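PDB 2YV9: chloride intracellular channel exc-4 from Caenorhabditis elegans, which may insert into membranes to form chloride channels and is required to regulate the size of the excretory canal lumen as it grows. Local coordinates for residues S180-G185 / I225-R230. Numbering follows the deposited sequence.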
ATOM      1  N   SER A 180      17.943  24.086   6.693  1.00 28.13           N
ATOM      2  CA  SER A 180      17.913  23.398   5.407  1.00 27.60           C
ATOM      3  C   SER A 180      16.729  23.779   4.524  1.00 29.87           C
ATOM      4  O   SER A 180      15.702  24.199   5.027  1.00 29.62           O
ATOM      5  CB  SER A 180      17.856  21.879   5.651  1.00 26.26           C
ATOM      6  OG  SER A 180      16.859  21.542   6.548  1.00 27.08           O
ATOM      7  N   ARG A 181      16.934  23.680   3.210  1.00 25.52           N
ATOM      8  CA  ARG A 181      15.915  23.985   2.206  1.00 27.95           C
ATOM      9  C   ARG A 181      14.790  22.966   2.279  1.00 23.95           C
ATOM     10  O   ARG A 181      13.569  23.328   2.230  1.00 27.50           O
ATOM     11  CB  ARG A 181      16.533  23.865   0.818  1.00 27.40           C
ATOM     12  CG  ARG A 181      15.595  24.165  -0.321  1.00 35.08           C
ATOM     13  CD  ARG A 181      15.612  25.637  -0.632  1.00 52.73           C
ATOM     14  NE  ARG A 181      16.847  25.991  -1.342  1.00 75.60           N
ATOM     15  CZ  ARG A 181      17.377  27.215  -1.410  1.00 79.94           C
ATOM     16  NH1 ARG A 181      16.797  28.260  -0.815  1.00 81.87           N
ATOM     17  NH2 ARG A 181      18.508  27.392  -2.084  1.00 80.53           N
ATOM     18  N   TYR A 182      15.214  21.703   2.288  1.00 23.27           N
ATOM     19  CA  TYR A 182      14.301  20.569   2.486  1.00 26.33           C
ATOM     20  C   TYR A 182      14.404  20.101   3.942  1.00 29.38           C
ATOM     21  O   TYR A 182      15.153  20.688   4.722  1.00 34.07           O
ATOM     22  CB  TYR A 182      14.545  19.471   1.405  1.00 25.74           C
ATOM     23  CG  TYR A 182      14.188  19.974  -0.010  1.00 28.01           C
ATOM     24  CD1 TYR A 182      12.857  19.923  -0.473  1.00 25.37           C
ATOM     25  CD2 TYR A 182      15.140  20.516  -0.849  1.00 29.01           C
ATOM     26  CE1 TYR A 182      12.504  20.407  -1.722  1.00 24.53           C
ATOM     27  CE2 TYR A 182      14.799  21.007  -2.115  1.00 22.14           C
ATOM     28  CZ  TYR A 182      13.459  20.950  -2.547  1.00 29.49           C
ATOM     29  OH  TYR A 182      13.093  21.412  -3.789  1.00 32.15           O
ATOM     30  N   LEU A 183      13.637  19.085   4.348  1.00 22.83           N
ATOM     31  CA  LEU A 183      13.513  18.725   5.729  1.00 22.69           C
ATOM     32  C   LEU A 183      14.826  18.210   6.286  1.00 29.00           C
ATOM     33  O   LEU A 183      15.141  18.480   7.442  1.00 31.05           O
ATOM     34  CB  LEU A 183      12.397  17.677   5.927  1.00 25.56           C
ATOM     35  CG  LEU A 183      11.914  17.374   7.333  1.00 29.58           C
ATOM     36  CD1 LEU A 183      11.333  18.591   8.015  1.00 28.40           C
ATOM     37  CD2 LEU A 183      10.875  16.259   7.293  1.00 30.00           C
ATOM     38  N   LEU A 184      15.577  17.480   5.474  1.00 26.20           N
ATOM     39  CA  LEU A 184      16.849  16.865   5.938  1.00 35.11           C
ATOM     40  C   LEU A 184      18.125  17.484   5.425  1.00 35.11           C
ATOM     41  O   LEU A 184      19.224  17.119   5.886  1.00 37.79           O
ATOM     42  CB  LEU A 184      16.866  15.412   5.526  1.00 33.42           C
ATOM     43  CG  LEU A 184      16.188  14.426   6.462  1.00 30.40           C
ATOM     44  CD1 LEU A 184      14.727  14.778   6.763  1.00 34.47           C
ATOM     45  CD2 LEU A 184      16.381  13.011   5.865  1.00 31.21           C
ATOM     46  N   GLY A 185      18.025  18.372   4.453  1.00 24.08           N
ATOM     47  CA  GLY A 185      19.189  18.936   3.819  1.00 26.09           C
ATOM     48  C   GLY A 185      18.822  19.679   2.566  1.00 27.67           C
ATOM     49  O   GLY A 185      17.669  20.178   2.446  1.00 28.26           O
ATOM     50  N   ILE A 225       7.083  25.468   3.052  1.00 22.47           N
ATOM     51  CA  ILE A 225       5.892  25.376   2.176  1.00 21.59           C
ATOM     52  C   ILE A 225       6.179  26.145   0.863  1.00 21.80           C
ATOM     53  O   ILE A 225       5.885  25.692  -0.256  1.00 23.22           O
ATOM     54  CB  ILE A 225       4.656  25.902   2.906  1.00 20.71           C
ATOM     55  CG1 ILE A 225       4.305  24.940   4.067  1.00 22.72           C
ATOM     56  CG2 ILE A 225       3.462  26.067   1.912  1.00 24.06           C
ATOM     57  CD1 ILE A 225       3.370  25.508   5.110  1.00 20.10           C
ATOM     58  N   LEU A 226       6.762  27.326   0.979  1.00 23.17           N
ATOM     59  CA  LEU A 226       7.211  28.049  -0.220  1.00 25.27           C
ATOM     60  C   LEU A 226       8.156  27.216  -1.081  1.00 25.33           C
ATOM     61  O   LEU A 226       7.988  27.161  -2.281  1.00 24.15           O
ATOM     62  CB  LEU A 226       7.857  29.365   0.177  1.00 22.65           C
ATOM     63  CG  LEU A 226       8.341  30.262  -0.971  1.00 24.30           C
ATOM     64  CD1 LEU A 226       7.331  30.495  -2.113  1.00 30.68           C
ATOM     65  CD2 LEU A 226       8.850  31.629  -0.366  1.00 30.74           C
ATOM     66  N   THR A 227       9.114  26.548  -0.449  1.00 23.83           N
ATOM     67  CA  THR A 227       9.972  25.616  -1.154  1.00 23.58           C
ATOM     68  C   THR A 227       9.118  24.596  -1.908  1.00 23.25           C
ATOM     69  O   THR A 227       9.358  24.338  -3.059  1.00 23.34           O
ATOM     70  CB  THR A 227      10.984  24.995  -0.209  1.00 24.07           C
ATOM     71  OG1 THR A 227      11.808  26.070   0.286  1.00 25.50           O
ATOM     72  CG2 THR A 227      11.819  23.978  -0.918  1.00 27.02           C
ATOM     73  N   ALA A 228       8.086  24.062  -1.267  1.00 22.67           N
ATOM     74  CA  ALA A 228       7.198  23.110  -1.951  1.00 23.65           C
ATOM     75  C   ALA A 228       6.618  23.683  -3.256  1.00 20.93           C
ATOM     76  O   ALA A 228       6.599  23.054  -4.302  1.00 24.10           O
ATOM     77  CB  ALA A 228       6.025  22.745  -1.014  1.00 21.23           C
ATOM     78  N   TYR A 229       6.094  24.871  -3.115  1.00 20.18           N
ATOM     79  CA  TYR A 229       5.392  25.592  -4.185  1.00 21.33           C
ATOM     80  C   TYR A 229       6.371  26.070  -5.257  1.00 27.14           C
ATOM     81  O   TYR A 229       5.910  26.638  -6.245  1.00 26.80           O
ATOM     82  CB  TYR A 229       4.648  26.778  -3.573  1.00 24.20           C
ATOM     83  CG  TYR A 229       3.568  26.430  -2.578  1.00 22.50           C
ATOM     84  CD1 TYR A 229       3.003  25.133  -2.525  1.00 24.19           C
ATOM     85  CD2 TYR A 229       2.970  27.413  -1.787  1.00 26.67           C
ATOM     86  CE1 TYR A 229       1.948  24.846  -1.621  1.00 20.73           C
ATOM     87  CE2 TYR A 229       1.922  27.115  -0.928  1.00 21.27           C
ATOM     88  CZ  TYR A 229       1.434  25.820  -0.853  1.00 22.43           C
ATOM     89  OH  TYR A 229       0.387  25.537   0.002  1.00 22.93           O
ATOM     90  N   ARG A 230       7.681  25.876  -5.024  1.00 25.07           N
ATOM     91  CA  ARG A 230       8.723  26.115  -6.050  1.00 23.80           C
ATOM     92  C   ARG A 230       9.462  24.834  -6.538  1.00 28.22           C
ATOM     93  O   ARG A 230      10.417  24.920  -7.333  1.00 27.80           O
ATOM     94  CB  ARG A 230       9.748  27.171  -5.555  1.00 25.16           C
ATOM     95  CG  ARG A 230       9.172  28.556  -5.282  1.00 28.37           C
ATOM     96  CD  ARG A 230      10.239  29.432  -4.608  1.00 40.62           C
ATOM     97  NE  ARG A 230       9.816  30.809  -4.368  1.00 53.42           N
ATOM     98  CZ  ARG A 230      10.583  31.739  -3.798  1.00 52.35           C
ATOM     99  NH1 ARG A 230      11.814  31.444  -3.387  1.00 70.18           N
ATOM    100  NH2 ARG A 230      10.116  32.973  -3.631  1.00 61.17           N
TER
HETATM  101  O   HOH W   1      12.750  25.917   3.061  1.00 29.99           O
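Thr227 meets Arg181 with all three atoms of its side chain and Tyr182 with its methyl CG2, a compact example of how one threonine can join a helix to a loop through its apolar and polar branches. Its CB faces the loop and lies 3.9 Å from the carbonyl O of Arg181. From there CG2, anti to the backbone N (chi1 -63° measured to OG1), runs into the angle between two side chains. It packs over one face of the Tyr182 ring, displaced toward the CE1–CZ rim, a CH-pi contact with CG2 4.1 Å from the ring centroid and 26° off the normal. The same methyl touches CG of Arg181 at 3.8 Å, the side chains crossing at about a right angle. OG1, the other branch, lies 3.9 Å from Arg181 CD and accepts a hydrogen bond from a water at 2.9 Å; that water also donates to Arg181 O at 2.8 Å, while OG1 is hydrogen-bonded to Ala223 O one helical turn back. A serine here would probably leave the tyrosine face and the arginine CG without their methyl partner. Tyr182 OH is hydrogen-bonded to Thr231 OG1. The contact ties the surface loop between helices 155-178 and 190-210 to the C-terminal part of helix 219-228, with Met196 of helix 190-210 touching both Tyr182 and Ala228, within the all-helical C-terminal domain of this GST-like fold.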